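Local coordinates for protein glycoside hydrolase family 81 (Clostridium thermocellum, PDB 6FOP) that probably hydrolyses the beta-1,3-linked glucan chains of substrates such as laminarin, as a family 81 glycoside hydrolase of the cellulosome, at residues E529-N533 against Y534-L538; P545-H549 against N550-M554; Q597-E600 against E601-R604. One frame throughout, in Å; residues are numbered along the deposited sequence.

Interaction 1. Residues E529-N533 against Y534-L538; sequences EAVCN and YWFDL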
loop_
_atom_site.group_PDB
_atom_site.type_symbol
_atom_site.label_atom_id
_atom_site.label_comp_id
_atom_site.label_asym_id
_atom_site.label_seq_id
_atom_site.Cartn_x
_atom_site.Cartn_y
_atom_site.Cartn_z
ATOM N N GLU A 529 3.132 -9.405 0.697
ATOM C CA GLU A 529 3.354 -9.893 2.075
ATOM C C GLU A 529 2.305 -9.315 3.037
ATOM O O GLU A 529 1.744 -10.048 3.882
ATOM C CB GLU A 529 4.744 -9.518 2.568
ATOM C CG GLU A 529 5.857 -10.265 1.881
ATOM C CD GLU A 529 5.963 -11.728 2.275
ATOM O OE1 GLU A 529 5.584 -12.105 3.414
ATOM O OE2 GLU A 529 6.489 -12.501 1.468
ATOM N N ALA A 530 1.994 -8.019 2.895
ATOM C CA ALA A 530 0.960 -7.407 3.727
ATOM C C ALA A 530 -0.428 -8.011 3.447
ATOM O O ALA A 530 -1.199 -8.294 4.365
ATOM C CB ALA A 530 0.948 -5.891 3.539
ATOM N N VAL A 531 -0.738 -8.225 2.176
ATOM C CA VAL A 531 -2.008 -8.801 1.766
ATOM C C VAL A 531 -2.233 -10.167 2.386
ATOM O O VAL A 531 -3.324 -10.470 2.890
ATOM C CB VAL A 531 -2.100 -8.825 0.229
ATOM C CG1 VAL A 531 -3.236 -9.706 -0.244
ATOM C CG2 VAL A 531 -2.314 -7.427 -0.266
ATOM N N CYS A 532 -1.187 -10.985 2.384
ATOM C CA CYS A 532 -1.283 -12.306 2.958
ATOM C C CYS A 532 -1.629 -12.301 4.458
ATOM O O CYS A 532 -2.151 -13.279 4.975
ATOM C CB CYS A 532 -0.027 -13.099 2.676
ATOM S SG CYS A 532 0.172 -13.528 0.943
ATOM N N ASN A 533 -1.311 -11.200 5.138
ATOM C CA ASN A 533 -1.692 -11.006 6.523
ATOM C C ASN A 533 -3.028 -10.305 6.734
ATOM O O ASN A 533 -3.931 -10.887 7.371
ATOM C CB ASN A 533 -0.569 -10.246 7.247
ATOM C CG ASN A 533 0.622 -11.129 7.487
ATOM O OD1 ASN A 533 0.619 -11.956 8.401
ATOM N ND2 ASN A 533 1.644 -10.967 6.685
ATOM N N TYR A 534 -3.167 -9.081 6.242
ATOM C CA TYR A 534 -4.261 -8.195 6.688
ATOM C C TYR A 534 -5.536 -8.369 5.877
ATOM O O TYR A 534 -6.596 -7.995 6.329
ATOM C CB TYR A 534 -3.796 -6.722 6.764
ATOM C CG TYR A 534 -2.456 -6.620 7.466
ATOM C CD1 TYR A 534 -2.277 -7.109 8.763
ATOM C CD2 TYR A 534 -1.355 -6.116 6.811
ATOM C CE1 TYR A 534 -1.037 -7.104 9.372
ATOM C CE2 TYR A 534 -0.110 -6.100 7.386
ATOM C CZ TYR A 534 0.061 -6.597 8.675
ATOM O OH TYR A 534 1.317 -6.598 9.257
ATOM N N TRP A 535 -5.420 -8.906 4.663
ATOM C CA TRP A 535 -6.605 -9.240 3.848
ATOM C C TRP A 535 -6.994 -10.718 3.908
ATOM O O TRP A 535 -8.163 -11.051 4.081
ATOM C CB TRP A 535 -6.384 -8.800 2.379
ATOM C CG TRP A 535 -6.633 -7.333 2.098
ATOM C CD1 TRP A 535 -7.743 -6.803 1.599
ATOM C CD2 TRP A 535 -5.741 -6.211 2.357
ATOM N NE1 TRP A 535 -7.635 -5.446 1.458
ATOM C CE2 TRP A 535 -6.406 -5.049 1.917
ATOM C CE3 TRP A 535 -4.443 -6.083 2.866
ATOM C CZ2 TRP A 535 -5.820 -3.781 1.971
ATOM C CZ3 TRP A 535 -3.869 -4.816 2.932
ATOM C CH2 TRP A 535 -4.572 -3.683 2.515
ATOM N N PHE A 536 -6.008 -11.607 3.806
ATOM C CA PHE A 536 -6.296 -13.044 3.763
ATOM C C PHE A 536 -5.965 -13.816 5.042
ATOM O O PHE A 536 -6.403 -14.961 5.175
ATOM C CB PHE A 536 -5.551 -13.708 2.602
ATOM C CG PHE A 536 -5.906 -13.178 1.236
ATOM C CD1 PHE A 536 -7.222 -12.935 0.893
ATOM C CD2 PHE A 536 -4.920 -12.955 0.269
ATOM C CE1 PHE A 536 -7.559 -12.448 -0.365
ATOM C CE2 PHE A 536 -5.256 -12.495 -1.011
ATOM C CZ PHE A 536 -6.577 -12.216 -1.311
ATOM N N ASP A 537 -5.190 -13.198 5.951
ATOM C CA ASP A 537 -4.746 -13.847 7.207
ATOM C C ASP A 537 -4.398 -15.327 6.976
ATOM O O ASP A 537 -4.944 -16.239 7.609
ATOM C CB ASP A 537 -5.813 -13.695 8.316
ATOM C CG ASP A 537 -5.332 -14.127 9.686
ATOM O OD1 ASP A 537 -4.125 -14.244 9.903
ATOM O OD2 ASP A 537 -6.214 -14.310 10.576
ATOM N N LEU A 538 -3.447 -15.556 6.078
ATOM C CA LEU A 538 -3.042 -16.927 5.751
ATOM C C LEU A 538 -2.502 -17.710 6.932
ATOM O O LEU A 538 -2.660 -18.922 6.994
ATOM C CB LEU A 538 -2.019 -16.944 4.614
ATOM C CG LEU A 538 -2.428 -16.395 3.257
ATOM C CD1 LEU A 538 -1.311 -16.673 2.271
ATOM C CD2 LEU A 538 -3.713 -17.034 2.777
HETATM O O HOH W 1 -1.703 -14.101 8.570
#

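Interaction 2. Residues P545-H549 against N550-M554; sequences PSYGH and NYASM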
loop_
_atom_site.group_PDB
_atom_site.type_symbol
_atom_site.label_atom_id
_atom_site.label_comp_id
_atom_site.label_asym_id
_atom_site.label_seq_id
_atom_site.Cartn_x
_atom_site.Cartn_y
_atom_site.Cartn_z
ATOM N N PRO A 545 -10.794 -13.996 16.882
ATOM C CA PRO A 545 -11.755 -15.088 16.827
ATOM C C PRO A 545 -13.214 -14.631 16.693
ATOM O O PRO A 545 -14.046 -15.391 16.199
ATOM C CB PRO A 545 -11.538 -15.803 18.167
ATOM C CG PRO A 545 -10.142 -15.495 18.542
ATOM C CD PRO A 545 -9.876 -14.116 18.033
ATOM N N SER A 546 -13.523 -13.411 17.136
ATOM C CA SER A 546 -14.867 -12.875 17.047
ATOM C C SER A 546 -15.209 -12.350 15.656
ATOM O O SER A 546 -16.365 -12.105 15.386
ATOM C CB SER A 546 -15.092 -11.774 18.066
ATOM O OG SER A 546 -14.287 -10.664 17.791
ATOM N N TYR A 547 -14.204 -12.139 14.796
ATOM C CA TYR A 547 -14.446 -11.731 13.422
ATOM C C TYR A 547 -14.940 -12.969 12.678
ATOM O O TYR A 547 -14.355 -14.046 12.770
ATOM C CB TYR A 547 -13.170 -11.137 12.817
ATOM C CG TYR A 547 -13.297 -10.712 11.374
ATOM C CD1 TYR A 547 -14.112 -9.669 11.024
ATOM C CD2 TYR A 547 -12.582 -11.349 10.371
ATOM C CE1 TYR A 547 -14.225 -9.249 9.715
ATOM C CE2 TYR A 547 -12.695 -10.954 9.046
ATOM C CZ TYR A 547 -13.508 -9.906 8.725
ATOM O OH TYR A 547 -13.673 -9.497 7.440
ATOM N N GLY A 548 -16.030 -12.812 11.949
ATOM C CA GLY A 548 -16.754 -13.956 11.395
ATOM C C GLY A 548 -16.366 -14.451 10.008
ATOM O O GLY A 548 -17.173 -15.103 9.346
ATOM N N HIS A 549 -15.158 -14.164 9.563
ATOM C CA HIS A 549 -14.734 -14.449 8.193
ATOM C C HIS A 549 -13.255 -14.799 8.177
ATOM O O HIS A 549 -12.506 -14.381 9.070
ATOM C CB HIS A 549 -15.010 -13.221 7.296
ATOM C CG HIS A 549 -16.399 -12.679 7.423
ATOM N ND1 HIS A 549 -17.446 -13.162 6.666
ATOM C CD2 HIS A 549 -16.941 -11.790 8.287
ATOM C CE1 HIS A 549 -18.564 -12.562 7.026
ATOM N NE2 HIS A 549 -18.286 -11.725 8.013
ATOM N N ASN A 550 -12.824 -15.452 7.096
ATOM C CA ASN A 550 -11.432 -15.777 6.816
ATOM C C ASN A 550 -10.735 -14.778 5.875
ATOM O O ASN A 550 -9.623 -15.017 5.425
ATOM C CB ASN A 550 -11.292 -17.218 6.307
ATOM C CG ASN A 550 -11.889 -17.437 4.916
ATOM O OD1 ASN A 550 -12.078 -16.513 4.118
ATOM N ND2 ASN A 550 -12.269 -18.689 4.656
ATOM N N TYR A 551 -11.408 -13.657 5.637
ATOM C CA TYR A 551 -11.054 -12.674 4.629
ATOM C C TYR A 551 -11.605 -11.337 5.089
ATOM O O TYR A 551 -12.722 -11.292 5.592
ATOM C CB TYR A 551 -11.708 -13.078 3.306
ATOM C CG TYR A 551 -11.810 -11.981 2.253
ATOM C CD1 TYR A 551 -10.650 -11.371 1.733
ATOM C CD2 TYR A 551 -13.036 -11.548 1.791
ATOM C CE1 TYR A 551 -10.736 -10.383 0.775
ATOM C CE2 TYR A 551 -13.129 -10.561 0.838
ATOM C CZ TYR A 551 -11.970 -9.990 0.311
ATOM O OH TYR A 551 -12.065 -9.044 -0.665
ATOM N N ALA A 552 -10.805 -10.286 4.922
ATOM C CA ALA A 552 -11.268 -8.907 5.078
ATOM C C ALA A 552 -11.181 -8.233 3.719
ATOM O O ALA A 552 -10.116 -8.227 3.094
ATOM C CB ALA A 552 -10.423 -8.138 6.093
ATOM N N SER A 553 -12.286 -7.643 3.278
ATOM C CA SER A 553 -12.314 -6.922 1.999
ATOM C C SER A 553 -11.828 -5.481 2.083
ATOM O O SER A 553 -11.366 -4.949 1.073
ATOM C CB SER A 553 -13.714 -6.994 1.387
ATOM O OG SER A 553 -14.702 -6.635 2.317
ATOM N N MET A 554 -11.961 -4.855 3.259
ATOM C CA MET A 554 -11.459 -3.500 3.488
ATOM C C MET A 554 -10.659 -3.417 4.767
ATOM O O MET A 554 -11.104 -3.876 5.813
ATOM C CB MET A 554 -12.587 -2.467 3.494
ATOM C CG MET A 554 -13.264 -2.332 2.176
ATOM S SD MET A 554 -14.404 -0.975 1.926
ATOM C CE MET A 554 -13.367 0.368 2.315
#

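Interaction 3. Residues Q597-E600 against E601-R604; sequences QNYE and EMLR. With NI (nickel (II) ion), chain B.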
loop_
_atom_site.group_PDB
_atom_site.type_symbol
_atom_site.label_atom_id
_atom_site.label_comp_id
_atom_site.label_asym_id
_atom_site.label_seq_id
_atom_site.Cartn_x
_atom_site.Cartn_y
_atom_site.Cartn_z
ATOM N N GLN A 597 -10.760 -22.667 1.026
ATOM C CA GLN A 597 -11.486 -22.108 2.168
ATOM C C GLN A 597 -12.164 -20.785 1.828
ATOM O O GLN A 597 -13.286 -20.506 2.273
ATOM C CB GLN A 597 -10.545 -21.893 3.350
ATOM C CG GLN A 597 -10.020 -23.144 4.022
ATOM C CD GLN A 597 -8.979 -22.822 5.093
ATOM O OE1 GLN A 597 -8.132 -21.948 4.925
ATOM N NE2 GLN A 597 -9.052 -23.523 6.205
ATOM N N ASN A 598 -11.425 -19.915 1.127
ATOM C CA ASN A 598 -11.939 -18.591 0.756
ATOM C C ASN A 598 -13.143 -18.736 -0.178
ATOM O O ASN A 598 -14.208 -18.127 0.033
ATOM C CB ASN A 598 -10.792 -17.745 0.174
ATOM C CG ASN A 598 -11.242 -16.396 -0.316
ATOM O OD1 ASN A 598 -12.046 -16.282 -1.245
ATOM N ND2 ASN A 598 -10.675 -15.331 0.273
ATOM N N TYR A 599 -12.981 -19.546 -1.223
ATOM C CA TYR A 599 -14.065 -19.815 -2.163
ATOM C C TYR A 599 -15.280 -20.446 -1.499
ATOM O O TYR A 599 -16.414 -20.008 -1.755
ATOM C CB TYR A 599 -13.526 -20.668 -3.308
ATOM C CG TYR A 599 -14.518 -21.050 -4.377
ATOM C CD1 TYR A 599 -14.717 -20.240 -5.500
ATOM C CD2 TYR A 599 -15.199 -22.259 -4.321
ATOM C CE1 TYR A 599 -15.609 -20.625 -6.494
ATOM C CE2 TYR A 599 -16.050 -22.654 -5.329
ATOM C CZ TYR A 599 -16.293 -21.803 -6.391
ATOM O OH TYR A 599 -17.150 -22.208 -7.402
ATOM N N GLU A 600 -15.047 -21.422 -0.614
ATOM C CA GLU A 600 -16.165 -22.072 0.083
ATOM C C GLU A 600 -16.865 -21.122 1.059
ATOM O O GLU A 600 -18.084 -21.171 1.179
ATOM C CB GLU A 600 -15.727 -23.369 0.759
ATOM C CG GLU A 600 -15.356 -24.492 -0.221
ATOM C CD GLU A 600 -16.515 -25.016 -1.081
ATOM O OE1 GLU A 600 -17.670 -25.027 -0.620
ATOM O OE2 GLU A 600 -16.268 -25.415 -2.247
ATOM N N GLU A 601 -16.100 -20.221 1.702
ATOM C CA GLU A 601 -16.757 -19.208 2.534
ATOM C C GLU A 601 -17.667 -18.329 1.669
ATOM O O GLU A 601 -18.797 -18.016 2.031
ATOM C CB GLU A 601 -15.735 -18.306 3.227
ATOM C CG GLU A 601 -16.360 -17.053 3.830
ATOM C CD GLU A 601 -15.413 -16.126 4.566
ATOM O OE1 GLU A 601 -14.834 -16.556 5.566
ATOM O OE2 GLU A 601 -15.264 -14.957 4.139
ATOM N N MET A 602 -17.132 -17.886 0.536
ATOM C CA MET A 602 -17.887 -17.053 -0.403
ATOM C C MET A 602 -19.212 -17.723 -0.821
ATOM O O MET A 602 -20.271 -17.083 -0.798
ATOM C CB MET A 602 -16.977 -16.710 -1.612
ATOM C CG MET A 602 -17.630 -15.918 -2.734
ATOM S SD MET A 602 -18.606 -16.897 -3.894
ATOM C CE MET A 602 -17.337 -17.992 -4.519
ATOM N N LEU A 603 -19.165 -19.014 -1.134
ATOM C CA LEU A 603 -20.375 -19.753 -1.500
ATOM C C LEU A 603 -21.389 -19.784 -0.352
ATOM O O LEU A 603 -22.598 -19.556 -0.564
ATOM C CB LEU A 603 -20.033 -21.181 -1.921
ATOM C CG LEU A 603 -19.237 -21.387 -3.204
ATOM C CD1 LEU A 603 -19.104 -22.879 -3.445
ATOM C CD2 LEU A 603 -19.918 -20.707 -4.384
ATOM N N ARG A 604 -20.896 -20.101 0.849
ATOM C CA ARG A 604 -21.768 -20.140 2.020
ATOM C C ARG A 604 -22.458 -18.797 2.248
ATOM O O ARG A 604 -23.641 -18.717 2.535
ATOM C CB ARG A 604 -20.988 -20.535 3.266
ATOM C CG ARG A 604 -20.615 -21.996 3.349
ATOM C CD ARG A 604 -20.241 -22.364 4.780
ATOM N NE ARG A 604 -19.101 -21.582 5.262
ATOM C CZ ARG A 604 -17.815 -21.841 4.999
ATOM N NH1 ARG A 604 -17.458 -22.870 4.240
ATOM N NH2 ARG A 604 -16.873 -21.060 5.508
HETATM NI NI NI B . -16.444 -13.968 2.863
HETATM O O HOH W 2 -14.406 -21.930 4.385
#

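Interaction 1. Residues E529-N533 against Y534-L538
Ala530 and Tyr534 are joined by an almost straight helical bond, Tyr534 N to Ala530 O at 2.8 Å. From there the pattern changes. Val531 O takes two donors: Phe536 N at 3.1 Å, five residues on, lies nearly in line with the carbonyl, whereas Trp535 N at 3.2 Å approaches from well off that line. The acceptor of Leu538 N lies six residues back, at Cys532 O (2.8 Å), and the bond from Asp537 N to Asn533 O is weak. Helix 514-534, part of the (alpha/alpha)6 barrel of the catalytic domain, thus ends in i+5 and i+6 bonds, with positive phi at Asp537 (39°). Apolar contacts line this end. With CG1 trans to the backbone N (chi1 166°), the two methyls of Val531 part: CG1 runs beside Phe536 and meets its CE2 at 3.5 Å, and CG2 approaches CE3 of Trp535. SG of Cys532 packs against CD1 of Leu538. A CH-pi contact sets Asn533 CB over the centre of the Tyr534 ring. Buried polar ends are satisfied by water and neighbouring segments. Water 1 donates to Asn533 OD1 and Asp537 OD1; Arg269 also binds Asn533 OD1, His266 bonds to Tyr534 OH, and the Asp537 carboxylate receives the backbone NH groups of Ile542 and Phe543.

Interaction 2. Residues P545-H549 against N550-M554
With CG of Tyr547 trans to its backbone N (chi1 178°), the phenol ring reaches across the bend of the chain to Tyr551, while the chi1 of -50° at His549 brings the edge of the imidazole, at CD2, over one face of that ring, toward its rim. The hydroxyl of Tyr547 donates to Tyr551 O at 2.7 Å. This acceptor lies at the ring edge, in the plane of the phenol, and the hydroxyl comes in at a C=O...O angle of 128°, tilted somewhat from the carbonyl plane. Just beyond the bond, OH of Tyr547 rests on Ala552, 3.4 Å from its CA and 3.8 Å from its CB. The CB of His549 approaches the same carbonyl, 3.4 Å from Tyr551 O. The loop is thereby folded round one main-chain oxygen before it enters the short strand 554-556, at whose start Ser553 and Met554 both face Cys561 in a classic beta bulge. His549 belongs to the second shell of the nickel site: its ND1 bonds to Glu605 and its ring stacks on that of His562, both of them nickel ligands. The Tyr551 ring packs on Tyr594, Asn598 and Glu601 of helix 592-606, and its hydroxyl bonds to Lys573 O and Asn577 ND2. Tyr560 meets the Tyr547 ring edge to face.

Interaction 3. Residues Q597-E600 against E601-R604
Gln597 O is gripped by Glu601 N, the helical donor at 2.9 Å, and by water 2, which donates to it at 2.8 Å; Asn550 ND2 adds a weak bond. The same water accepts from Arg604 NH2 at 2.8 Å, in the plane of the guanidinium, and so ties the arginine back to the preceding turns. One face of that guanidinium lies over Glu600 O, which stands 3.5 Å above its plane and already takes the helical bond from Arg604 N. These residues form consecutive turns of helix 592-606, which supplies Glu601 and Glu605 to the nickel site. An extended chain, with CG trans to the backbone N (chi1 166°), carries the carboxylate of Glu601 to the metal. OE2 alone binds, at 2.0 Å from the nickel ion, and His562, His574 and Glu605 complete the protein ligands. OE1 instead accepts the backbone NH of Asn550, a bond that would steady the carboxylate and probably draws some of its charge. Asn598 OD1 likewise bonds to ND1 of His574, which would help set the rotation of that ligand ring. Along the side of the helix facing helix 615-622, the Tyr599 ring receives Leu603 over one face, with Leu603 CD1 3.6 Å from Tyr599 CE2. The folded thioether of Met602 brings its CE within 3.6 Å of Tyr599 CD1, obliquely and on the same side of the ring plane as Leu603.

The three contacts follow one another along the chain, and interactions 2 and 3 meet at the nickel site, with interaction 1 lying behind them. Interaction 1 is the most deeply set, its centre about 12 Å from the centre of the chain, and combines the main-chain bonds that end a helix with buried apolar and aromatic packing. Interaction 2, in the loop that follows, depends on a single phenol-to-carbonyl bond; it joins interaction 1 through Ala552 N and Trp535 O, 2.9 Å apart. Interaction 3 lies farthest out and combines regular helical bonding with metal coordination, and two of its residues are exposed. Interaction 2 lies between its neighbours: Tyr551 packs on both Phe536 and Asn598, whereas interactions 1 and 3 barely touch each other directly.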